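Local coordinates for ribosomal-protein-alanine acetyltransferase (Clostridium acetobutylicum, PDB 3DNS) that probably transfers an acetyl group to the N-terminal alanine of a ribosomal protein, this chain being the N-terminal domain of a longer GNAT-family enzyme, at residues E90-T94 / Q95-E99; K58-N61 / T62-E66; I12-N16 / G17-E21. All coordinates share one frame; numbering follows the deposited sequence.

Contact 1. Residues E90-T94 / Q95-E99; sequences EEVST and QPFVE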
loop_
_atom_site.group_PDB
_atom_site.type_symbol
_atom_site.label_atom_id
_atom_site.label_comp_id
_atom_site.label_asym_id
_atom_site.label_seq_id
_atom_site.Cartn_x
_atom_site.Cartn_y
_atom_site.Cartn_z
ATOM N N GLU A 90 -14.391 -5.751 4.438
ATOM C CA GLU A 90 -14.460 -6.348 5.730
ATOM C C GLU A 90 -13.082 -6.806 6.232
ATOM O O GLU A 90 -12.924 -7.028 7.428
ATOM C CB GLU A 90 -15.445 -7.528 5.755
ATOM C CG GLU A 90 -16.913 -7.113 5.789
ATOM C CD GLU A 90 -17.825 -8.246 6.133
ATOM O OE1 GLU A 90 -17.345 -9.334 6.515
ATOM O OE2 GLU A 90 -19.041 -8.056 6.021
ATOM N N GLU A 91 -12.094 -6.910 5.343
ATOM C CA GLU A 91 -10.707 -7.154 5.781
ATOM C C GLU A 91 -10.084 -6.082 6.628
ATOM O O GLU A 91 -9.148 -6.363 7.344
ATOM C CB GLU A 91 -9.795 -7.376 4.582
ATOM C CG GLU A 91 -10.084 -8.711 3.951
ATOM C CD GLU A 91 -8.970 -9.203 3.083
ATOM O OE1 GLU A 91 -8.148 -8.371 2.616
ATOM O OE2 GLU A 91 -8.917 -10.430 2.883
ATOM N N VAL A 92 -10.558 -4.838 6.507
ATOM C CA VAL A 92 -9.993 -3.724 7.260
ATOM C C VAL A 92 -10.379 -3.940 8.716
ATOM O O VAL A 92 -11.461 -4.444 9.018
ATOM C CB VAL A 92 -10.492 -2.322 6.745
ATOM C CG1 VAL A 92 -9.966 -1.162 7.621
ATOM C CG2 VAL A 92 -10.102 -2.079 5.231
ATOM N N SER A 93 -9.485 -3.547 9.611
ATOM C CA SER A 93 -9.670 -3.771 11.047
ATOM C C SER A 93 -10.815 -2.917 11.570
ATOM O O SER A 93 -10.758 -1.686 11.481
ATOM C CB SER A 93 -8.379 -3.396 11.758
ATOM O OG SER A 93 -8.529 -3.488 13.153
ATOM N N THR A 94 -11.856 -3.556 12.104
ATOM C CA THR A 94 -13.079 -2.831 12.516
ATOM C C THR A 94 -12.940 -2.202 13.915
ATOM O O THR A 94 -13.781 -1.397 14.386
ATOM C CB THR A 94 -14.320 -3.761 12.476
ATOM O OG1 THR A 94 -14.235 -4.729 13.520
ATOM C CG2 THR A 94 -14.421 -4.498 11.155
ATOM N N GLN A 95 -11.868 -2.583 14.587
ATOM C CA GLN A 95 -11.567 -2.123 15.932
ATOM C C GLN A 95 -11.473 -0.597 16.029
ATOM O O GLN A 95 -12.108 0.015 16.914
ATOM C CB GLN A 95 -10.284 -2.819 16.374
ATOM C CG GLN A 95 -9.502 -2.151 17.466
ATOM C CD GLN A 95 -8.270 -2.948 17.820
ATOM O OE1 GLN A 95 -7.752 -3.694 16.979
ATOM N NE2 GLN A 95 -7.784 -2.809 19.066
ATOM N N PRO A 96 -10.713 0.044 15.110
ATOM C CA PRO A 96 -10.612 1.484 15.205
ATOM C C PRO A 96 -11.978 2.156 15.111
ATOM O O PRO A 96 -12.223 3.132 15.788
ATOM C CB PRO A 96 -9.733 1.874 14.002
ATOM C CG PRO A 96 -9.005 0.642 13.629
ATOM C CD PRO A 96 -9.964 -0.474 13.958
ATOM N N PHE A 97 -12.866 1.632 14.274
ATOM C CA PHE A 97 -14.183 2.238 14.085
ATOM C C PHE A 97 -15.011 2.153 15.358
ATOM O O PHE A 97 -15.697 3.116 15.772
ATOM C CB PHE A 97 -14.947 1.534 12.985
ATOM C CG PHE A 97 -14.421 1.801 11.637
ATOM C CD1 PHE A 97 -14.917 2.853 10.893
ATOM C CD2 PHE A 97 -13.423 0.967 11.090
ATOM C CE1 PHE A 97 -14.402 3.114 9.630
ATOM C CE2 PHE A 97 -12.917 1.218 9.855
ATOM C CZ PHE A 97 -13.417 2.291 9.103
ATOM N N VAL A 98 -14.997 0.987 15.969
ATOM C CA VAL A 98 -15.805 0.764 17.177
ATOM C C VAL A 98 -15.244 1.616 18.345
ATOM O O VAL A 98 -15.995 2.200 19.134
ATOM C CB VAL A 98 -15.930 -0.788 17.464
ATOM C CG1 VAL A 98 -16.731 -1.102 18.726
ATOM C CG2 VAL A 98 -16.591 -1.472 16.246
ATOM N N GLU A 99 -13.926 1.704 18.444
ATOM C CA GLU A 99 -13.300 2.495 19.507
ATOM C C GLU A 99 -13.530 4.019 19.360
ATOM O O GLU A 99 -13.461 4.762 20.337
ATOM C CB GLU A 99 -11.797 2.173 19.561
ATOM C CG GLU A 99 -11.555 0.716 19.955
ATOM C CD GLU A 99 -10.089 0.304 19.951
ATOM O OE1 GLU A 99 -9.254 1.029 19.370
ATOM O OE2 GLU A 99 -9.777 -0.757 20.534
HETATM O O HOH W 1 -6.605 -5.598 15.031
#

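Contact 2. Residues K58-N61 / T62-E66; sequences KSIN and TYIKE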
loop_
_atom_site.group_PDB
_atom_site.type_symbol
_atom_site.label_atom_id
_atom_site.label_comp_id
_atom_site.label_asym_id
_atom_site.label_seq_id
_atom_site.Cartn_x
_atom_site.Cartn_y
_atom_site.Cartn_z
ATOM N N LYS A 58 1.347 -5.708 9.039
ATOM C CA LYS A 58 1.237 -5.495 10.475
ATOM C C LYS A 58 -0.048 -4.744 10.886
ATOM O O LYS A 58 -0.822 -4.279 10.051
ATOM C CB LYS A 58 2.471 -4.720 10.962
ATOM C CG LYS A 58 3.822 -5.148 10.302
ATOM C CD LYS A 58 4.998 -4.566 11.071
ATOM C CE LYS A 58 6.320 -5.085 10.535
ATOM N NZ LYS A 58 6.563 -6.405 11.108
ATOM N N SER A 59 -0.273 -4.651 12.199
ATOM C CA SER A 59 -1.373 -3.843 12.739
ATOM C C SER A 59 -1.029 -2.387 12.495
ATOM O O SER A 59 0.077 -1.976 12.755
ATOM C CB SER A 59 -1.594 -4.067 14.230
ATOM O OG SER A 59 -2.769 -3.383 14.657
ATOM N N ILE A 60 -1.975 -1.614 11.968
ATOM C CA ILE A 60 -1.792 -0.161 11.859
ATOM C C ILE A 60 -3.000 0.507 12.458
ATOM O O ILE A 60 -3.348 1.616 12.056
ATOM C CB ILE A 60 -1.621 0.265 10.424
ATOM C CG1 ILE A 60 -2.835 -0.198 9.615
ATOM C CG2 ILE A 60 -0.318 -0.314 9.851
ATOM C CD1 ILE A 60 -3.034 0.522 8.268
ATOM N N ASN A 61 -3.652 -0.149 13.433
ATOM C CA ASN A 61 -4.892 0.424 14.000
ATOM C C ASN A 61 -4.724 1.846 14.520
ATOM O O ASN A 61 -5.580 2.648 14.271
ATOM C CB ASN A 61 -5.575 -0.513 14.992
ATOM C CG ASN A 61 -6.221 -1.718 14.275
ATOM O OD1 ASN A 61 -6.470 -1.682 13.064
ATOM N ND2 ASN A 61 -6.452 -2.769 14.997
ATOM N N THR A 62 -3.594 2.186 15.139
ATOM C CA THR A 62 -3.404 3.530 15.642
ATOM C C THR A 62 -3.487 4.509 14.464
ATOM O O THR A 62 -3.955 5.635 14.620
ATOM C CB THR A 62 -2.004 3.742 16.351
ATOM O OG1 THR A 62 -1.776 2.740 17.342
ATOM C CG2 THR A 62 -1.932 5.093 17.017
ATOM N N TYR A 63 -3.000 4.091 13.299
ATOM C CA TYR A 63 -2.960 4.968 12.105
ATOM C C TYR A 63 -4.341 5.128 11.519
ATOM O O TYR A 63 -4.773 6.227 11.205
ATOM C CB TYR A 63 -1.964 4.444 11.049
ATOM C CG TYR A 63 -0.540 4.929 11.255
ATOM C CD1 TYR A 63 0.123 4.757 12.475
ATOM C CD2 TYR A 63 0.146 5.588 10.223
ATOM C CE1 TYR A 63 1.477 5.214 12.659
ATOM C CE2 TYR A 63 1.462 6.042 10.388
ATOM C CZ TYR A 63 2.120 5.857 11.603
ATOM O OH TYR A 63 3.408 6.325 11.706
ATOM N N ILE A 64 -5.058 4.019 11.393
ATOM C CA ILE A 64 -6.443 4.066 10.925
ATOM C C ILE A 64 -7.286 4.987 11.790
ATOM O O ILE A 64 -8.052 5.778 11.270
ATOM C CB ILE A 64 -7.034 2.670 10.859
ATOM C CG1 ILE A 64 -6.212 1.774 9.896
ATOM C CG2 ILE A 64 -8.482 2.692 10.387
ATOM C CD1 ILE A 64 -5.786 2.502 8.689
ATOM N N LYS A 65 -7.164 4.843 13.110
ATOM C CA LYS A 65 -7.846 5.721 14.067
ATOM C C LYS A 65 -7.533 7.186 13.786
ATOM O O LYS A 65 -8.435 8.045 13.874
ATOM C CB LYS A 65 -7.471 5.401 15.528
ATOM C CG LYS A 65 -8.346 4.345 16.168
ATOM C CD LYS A 65 -8.012 4.086 17.659
ATOM C CE LYS A 65 -7.292 2.758 17.892
ATOM N NZ LYS A 65 -7.422 2.282 19.333
ATOM N N GLU A 66 -6.270 7.472 13.519
ATOM C CA GLU A 66 -5.864 8.844 13.216
ATOM C C GLU A 66 -6.506 9.307 11.914
ATOM O O GLU A 66 -7.032 10.431 11.812
ATOM C CB GLU A 66 -4.347 8.974 13.146
ATOM C CG GLU A 66 -3.877 10.363 12.736
ATOM C CD GLU A 66 -2.381 10.515 12.843
ATOM O OE1 GLU A 66 -1.844 10.389 13.941
ATOM O OE2 GLU A 66 -1.734 10.764 11.831
#

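Contact 3. Residues I12-N16 / G17-E21; sequences IEKVN and GVERE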
loop_
_atom_site.group_PDB
_atom_site.type_symbol
_atom_site.label_atom_id
_atom_site.label_comp_id
_atom_site.label_asym_id
_atom_site.label_seq_id
_atom_site.Cartn_x
_atom_site.Cartn_y
_atom_site.Cartn_z
ATOM N N ILE A 12 -3.699 13.384 4.381
ATOM C CA ILE A 12 -4.794 13.117 3.458
ATOM C C ILE A 12 -4.783 14.279 2.430
ATOM O O ILE A 12 -4.829 15.462 2.804
ATOM C CB ILE A 12 -6.144 13.039 4.178
ATOM C CG1 ILE A 12 -6.162 11.925 5.239
ATOM C CG2 ILE A 12 -7.282 12.863 3.140
ATOM C CD1 ILE A 12 -7.406 11.978 6.123
ATOM N N GLU A 13 -4.691 13.943 1.150
ATOM C CA GLU A 13 -4.580 14.943 0.101
ATOM C C GLU A 13 -5.454 14.557 -1.059
ATOM O O GLU A 13 -5.553 13.389 -1.387
ATOM C CB GLU A 13 -3.140 15.034 -0.409
ATOM C CG GLU A 13 -2.203 15.652 0.615
ATOM C CD GLU A 13 -0.740 15.430 0.296
ATOM O OE1 GLU A 13 -0.297 14.262 0.391
ATOM O OE2 GLU A 13 -0.051 16.422 -0.016
ATOM N N LYS A 14 -6.023 15.558 -1.730
ATOM C CA LYS A 14 -6.846 15.368 -2.935
ATOM C C LYS A 14 -5.971 14.905 -4.073
ATOM O O LYS A 14 -4.861 15.367 -4.216
ATOM C CB LYS A 14 -7.535 16.673 -3.319
ATOM C CG LYS A 14 -8.941 16.452 -3.899
ATOM C CD LYS A 14 -9.644 17.759 -4.118
ATOM C CE LYS A 14 -11.126 17.593 -4.142
ATOM N NZ LYS A 14 -11.739 18.948 -4.082
ATOM N N VAL A 15 -6.438 13.944 -4.858
ATOM C CA VAL A 15 -5.666 13.433 -6.010
ATOM C C VAL A 15 -5.823 14.382 -7.189
ATOM O O VAL A 15 -6.941 14.653 -7.610
ATOM C CB VAL A 15 -6.148 12.039 -6.439
ATOM C CG1 VAL A 15 -5.541 11.701 -7.800
ATOM C CG2 VAL A 15 -5.790 10.998 -5.320
ATOM N N ASN A 16 -4.701 14.842 -7.700
ATOM C CA ASN A 16 -4.612 15.926 -8.659
ATOM C C ASN A 16 -5.530 15.809 -9.854
ATOM O O ASN A 16 -6.170 16.759 -10.226
ATOM C CB ASN A 16 -3.153 16.112 -9.108
ATOM C CG ASN A 16 -2.524 17.399 -8.585
ATOM O OD1 ASN A 16 -2.644 17.747 -7.427
ATOM N ND2 ASN A 16 -1.833 18.094 -9.452
ATOM N N GLY A 17 -5.605 14.661 -10.473
ATOM C CA GLY A 17 -6.433 14.599 -11.651
ATOM C C GLY A 17 -7.916 14.373 -11.444
ATOM O O GLY A 17 -8.722 14.671 -12.303
ATOM N N VAL A 18 -8.252 13.843 -10.279
ATOM C CA VAL A 18 -9.498 13.175 -10.018
ATOM C C VAL A 18 -10.380 13.760 -8.933
ATOM O O VAL A 18 -10.012 13.859 -7.794
ATOM C CB VAL A 18 -9.209 11.789 -9.610
ATOM C CG1 VAL A 18 -10.459 11.048 -9.447
ATOM C CG2 VAL A 18 -8.324 11.140 -10.598
ATOM N N GLU A 19 -11.577 14.102 -9.314
ATOM C CA GLU A 19 -12.615 14.524 -8.401
ATOM C C GLU A 19 -12.963 13.452 -7.385
ATOM O O GLU A 19 -13.035 12.285 -7.734
ATOM C CB GLU A 19 -13.892 14.806 -9.212
ATOM C CG GLU A 19 -15.153 15.060 -8.379
ATOM C CD GLU A 19 -15.140 16.417 -7.666
ATOM O OE1 GLU A 19 -14.244 16.654 -6.801
ATOM O OE2 GLU A 19 -16.037 17.234 -7.984
ATOM N N ARG A 20 -13.233 13.880 -6.147
ATOM C CA ARG A 20 -13.766 13.017 -5.084
ATOM C C ARG A 20 -12.833 11.881 -4.685
ATOM O O ARG A 20 -13.279 10.898 -4.121
ATOM C CB ARG A 20 -15.166 12.483 -5.433
ATOM C CG ARG A 20 -16.258 13.507 -5.346
ATOM C CD ARG A 20 -17.597 12.850 -5.608
ATOM N NE ARG A 20 -18.680 13.807 -5.626
ATOM C CZ ARG A 20 -19.954 13.504 -5.374
ATOM N NH1 ARG A 20 -20.857 14.464 -5.411
ATOM N NH2 ARG A 20 -20.330 12.254 -5.089
ATOM N N GLU A 21 -11.530 12.039 -4.944
ATOM C CA GLU A 21 -10.551 11.027 -4.564
ATOM C C GLU A 21 -9.435 11.659 -3.724
ATOM O O GLU A 21 -8.905 12.750 -4.039
ATOM C CB GLU A 21 -9.986 10.316 -5.782
ATOM C CG GLU A 21 -9.161 9.129 -5.420
ATOM C CD GLU A 21 -8.549 8.440 -6.666
ATOM O OE1 GLU A 21 -9.247 8.185 -7.676
ATOM O OE2 GLU A 21 -7.363 8.135 -6.597
#

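Contact 1. Residues E90-T94 / Q95-E99
The Phe-97 ring turns an edge toward the backbone before its helix: Ser-93 O lies in the ring plane, 3.8 Å from Phe-97 CD2. Val-92 CG1 approaches the edge more loosely, 4.4 Å from Phe-97 CE2. From further along the chain, Phe-124 stacks on this ring and Phe-102 meets it edge-to-face. CG of Phe-97 is anti to its own carbonyl carbon (chi1 -72°), which swings the ring back so that its edge meets the loop. The first helical turn closes where Val-98 N donates to Thr-94 O at 3.1 Å, and Val-98 CG2 packs 3.4 Å from the same oxygen. On the outer side, the extended Gln-95 uses both ends of its amide. Its NE2, with the acceptor almost in the amide plane, donates to Glu-99 OE2 at 3.2 Å from above the carboxylate plane. Its OE1 takes a hydrogen bond from a water 3.0 Å away, and that water also reaches Ser-93 OG weakly. The short helix 95-99 comes soon after strand 83-89, consistent with the helix that follows the fifth strand in GNAT folds. Pro-96 rests on Asn-61, Ile-64 and Lys-65 of helix 61-78, while Thr-94 leans on Phe-122 and Phe-124 of strand 117-127.

Contact 2. Residues K58-N61 / T62-E66
Ile-60 and Ile-64 meet one turn apart at the N-terminus of helix 61-78, with Ile-60 at the N-cap position. This helix follows strand 46-53, consistent with the strand-to-helix junction that in GNAT folds commonly receives the acetyl-CoA pyrophosphate; no ligand is modelled here. From CB outward, Ile-64 first meets Asn-61 O at 3.7 Å. CG1 passes Ile-60 O at 3.6 Å and begins to touch the Ile-60 side chain. CD1 then runs into Ile-60 CD1 at 3.4 Å, tighter than usual for two methyls. The side chains cross obliquely, with Ile-60 CG1 between its own backbone N and carbonyl carbon (chi1 57°). On the backbone, Ile-60 O accepts a fairly straight bond from Ile-64 N at 3.0 Å and a weak one from Tyr-63 N. Two N-H groups at the helix start are thus occupied by one carbonyl. Ile-53 of strand 46-53 touches both isoleucines, and the second subunit adds Ile-30 against Ile-60 and Tyr-28 against Tyr-63. Lys-65 sends its amine to Glu-99, a salt bridge modelled too short for its details to be trusted. Lys-65 N donates to Asn-61 O at 2.9 Å, nearly straight at 175°, and the lysine, bent at chi3, brings its CE to 4.0 Å from that same oxygen.

Contact 3. Residues I12-N16 / G17-E21
Two successive turns, type I from Val-15 to Val-18 and type II from Val-18 to Glu-21, fold the chain back between antiparallel strands 10-14 and 21-26, making the connection of a beta hairpin. Val-18 N donates to Val-15 O at 3.1 Å, coming from well above the carbonyl plane. The wider loop is closed by Val-15 N, which reaches Glu-21 O at 2.9 Å in an almost straight bond (171°). That oxygen has a second, softer visitor, Lys-14 CA, whose C-H points to it over 3.5 Å. In the second turn Arg-20 adopts a left-handed backbone conformation with positive phi (63°), and its N makes a weak bond to Glu-19 OE1. Among the side chains, Val-15 and Val-18 lie side by side and point the same way, with Val-15 CG1 4.0 Å from Val-18 CG2. The other methyl of Val-15, CG2, meets the extended Glu-21: it lies 3.9 Å from Glu-21 CG and 3.5 Å from Glu-21 OE2. Glu-21 CG is anti to its backbone N (chi1 -170°), which lays the chain across the valine. The same carboxylate has a long, weak ion pair with Arg-34. Glu-13 carries its charge outward to a salt bridge with Lys-58 of the second subunit. Lys-14 NZ stays 4.4 Å from Glu-19 OE1, beyond a salt bridge, so the two opposite charges probably attract only modestly. The loop's shape therefore rests chiefly on main-chain bonds, with the small contacts of Val-15 to Val-18 and to the Glu-21 chain, and diffuse electrostatics, added at the surface.

In the fold
Contacts 1 and 2 are partly buried neighbours, centres about 9 Å apart, each opening a helix that follows a strand of the central sheet. They share a seam, where Ser-93 OG makes a weak hydrogen bond with Asn-61 OD1. Their chemistry differs, since contact 1 is aromatic on its inner side and polar, with water, outside, whereas contact 2 pairs aliphatic methyls beside a carbonyl that takes two N-H groups. Contact 3 is a surface hairpin turn without a buried residue among those touching, centred about 24 Å from contact 1 and 22 Å from contact 2. Across the dimer, a salt bridge joins the 12-16 segment of one subunit to the 58-61 segment of the other.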